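Local coordinates for protein probable starch synthase 4, chloroplastic/amyloplastic (Arabidopsis thaliana, PDB 6GNE) that belongs to the starch synthase family of GT-B fold glycosyltransferases and holds adenosine-5'-diphosphate and glycan between its two lobes, at residues P350-Q353 and R354-G358. Sequence-based numbering, arbitrary orientation.
Sequences PHIQ and REFEG
Ile352 and Phe356 sit one turn apart on the same helix and point the same way. The CG2 methyl of Ile352 lies 4.0 Å from CD1 of the Phe356 ring. With CG1 beside the backbone N (chi1 -58°), CG2 lies beside the carbonyl carbon, where the next turn brings Phe356. The carbonyl O of Ile352 also reaches the ring edge, in its plane, at 3.3 Å from Phe356 CD1. Both side chains are buried: Phe356 packs on Leu343 of strand 340-346, and Ile352 touches Pro320.

Gln353 and Glu357 form the next pair. CG of Gln353, anti to the backbone N (chi1 -163°), lies 3.4 Å from Glu357 OE1. The chain then bends at chi2; the amide and carboxylate planes stand 84° apart. Gln353 OE1 accepts a hydrogen bond from the backbone N of Ser347. Both also touch Leu373.

Arg354 folds back toward the start of the helix, bent at chi2 and chi3. One face of its guanidinium lies over His351 CA, and NH2 is 3.5 Å from His351 CB. NH1 is 3.7 Å from Pro350 CB. This outer side of the helix is exposed.

Four i to i+4 backbone hydrogen bonds run beneath these side chains. Those from Arg354 N to Pro350 O and from Glu357 N to Gln353 O are both 2.8 Å. The Glu355 N to His351 O bond is the least straight.

The arrangement is the first turns of an amphipathic alpha-helix, the crossover helix of a beta-alpha-beta unit between parallel strands 340-346 and 369-372 in the Rossmann-like C-terminal lobe of a GT-B fold.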
loop_
_atom_site.group_PDB
_atom_site.type_symbol
_atom_site.label_atom_id
_atom_site.label_comp_id
_atom_site.label_asym_id
_atom_site.label_seq_id
_atom_site.Cartn_x
_atom_site.Cartn_y
_atom_site.Cartn_z
ATOM N N PRO A 350 -11.181 -1.859 -18.102
ATOM C CA PRO A 350 -12.600 -1.843 -18.504
ATOM C C PRO A 350 -13.335 -3.181 -18.626
ATOM O O PRO A 350 -14.512 -3.239 -18.290
ATOM C CB PRO A 350 -12.569 -1.139 -19.868
ATOM C CG PRO A 350 -11.430 -0.201 -19.754
ATOM C CD PRO A 350 -10.388 -0.904 -18.901
ATOM N N HIS A 351 -12.694 -4.237 -19.107
ATOM C CA HIS A 351 -13.391 -5.538 -19.222
ATOM C C HIS A 351 -13.722 -6.119 -17.845
ATOM O O HIS A 351 -14.713 -6.793 -17.691
ATOM C CB HIS A 351 -12.666 -6.554 -20.139
ATOM C CG HIS A 351 -11.546 -7.292 -19.485
ATOM N ND1 HIS A 351 -11.731 -8.454 -18.752
ATOM C CD2 HIS A 351 -10.206 -7.060 -19.488
ATOM C CE1 HIS A 351 -10.556 -8.877 -18.299
ATOM N NE2 HIS A 351 -9.614 -8.048 -18.728
ATOM N N ILE A 352 -12.886 -5.837 -16.858
ATOM C CA ILE A 352 -13.121 -6.211 -15.463
ATOM C C ILE A 352 -14.219 -5.322 -14.868
ATOM O O ILE A 352 -15.120 -5.826 -14.185
ATOM C CB ILE A 352 -11.835 -6.142 -14.607
ATOM C CG1 ILE A 352 -10.756 -7.051 -15.201
ATOM C CG2 ILE A 352 -12.107 -6.529 -13.151
ATOM C CD1 ILE A 352 -9.546 -7.310 -14.325
ATOM N N GLN A 353 -14.173 -4.022 -15.138
ATOM C CA GLN A 353 -15.259 -3.133 -14.708
ATOM C C GLN A 353 -16.603 -3.601 -15.297
ATOM O O GLN A 353 -17.592 -3.706 -14.589
ATOM C CB GLN A 353 -14.958 -1.665 -15.063
ATOM C CG GLN A 353 -15.796 -0.611 -14.320
ATOM C CD GLN A 353 -15.450 -0.416 -12.838
ATOM O OE1 GLN A 353 -14.388 -0.813 -12.331
ATOM N NE2 GLN A 353 -16.363 0.217 -12.132
ATOM N N ARG A 354 -16.608 -3.906 -16.589
ATOM C CA ARG A 354 -17.803 -4.352 -17.323
ATOM C C ARG A 354 -18.373 -5.679 -16.726
ATOM O O ARG A 354 -19.578 -5.831 -16.572
ATOM C CB ARG A 354 -17.419 -4.485 -18.800
ATOM C CG ARG A 354 -18.528 -4.500 -19.824
ATOM C CD ARG A 354 -18.105 -3.871 -21.135
ATOM N NE ARG A 354 -16.941 -4.580 -21.698
ATOM C CZ ARG A 354 -15.694 -4.102 -21.837
ATOM N NH1 ARG A 354 -15.359 -2.834 -21.546
ATOM N NH2 ARG A 354 -14.750 -4.902 -22.349
ATOM N N GLU A 355 -17.496 -6.607 -16.354
ATOM C CA GLU A 355 -17.884 -7.913 -15.797
ATOM C C GLU A 355 -18.578 -7.746 -14.438
ATOM O O GLU A 355 -19.612 -8.374 -14.180
ATOM C CB GLU A 355 -16.642 -8.818 -15.657
ATOM C CG GLU A 355 -16.859 -10.306 -15.345
ATOM C CD GLU A 355 -15.572 -10.977 -14.796
ATOM O OE1 GLU A 355 -15.648 -11.915 -13.947
ATOM O OE2 GLU A 355 -14.438 -10.562 -15.170
ATOM N N PHE A 356 -18.024 -6.888 -13.585
ATOM C CA PHE A 356 -18.618 -6.610 -12.282
ATOM C C PHE A 356 -19.875 -5.749 -12.381
ATOM O O PHE A 356 -20.811 -5.944 -11.615
ATOM C CB PHE A 356 -17.579 -6.028 -11.304
ATOM C CG PHE A 356 -16.689 -7.076 -10.711
ATOM C CD1 PHE A 356 -15.582 -7.557 -11.415
ATOM C CD2 PHE A 356 -17.007 -7.662 -9.506
ATOM C CE1 PHE A 356 -14.793 -8.562 -10.917
ATOM C CE2 PHE A 356 -16.215 -8.687 -8.997
ATOM C CZ PHE A 356 -15.103 -9.122 -9.701
ATOM N N GLU A 357 -19.893 -4.816 -13.328
ATOM C CA GLU A 357 -21.077 -4.006 -13.608
ATOM C C GLU A 357 -22.290 -4.884 -13.944
ATOM O O GLU A 357 -23.409 -4.549 -13.562
ATOM C CB GLU A 357 -20.830 -3.009 -14.757
ATOM C CG GLU A 357 -20.292 -1.659 -14.273
ATOM C CD GLU A 357 -19.735 -0.746 -15.372
ATOM O OE1 GLU A 357 -19.066 0.241 -14.992
ATOM O OE2 GLU A 357 -19.956 -0.995 -16.590
ATOM N N GLY A 358 -22.047 -5.995 -14.658
ATOM C CA GLY A 358 -23.088 -6.978 -14.997
ATOM C C GLY A 358 -23.627 -7.716 -13.785
ATOM O O GLY A 358 -24.832 -7.894 -13.621
#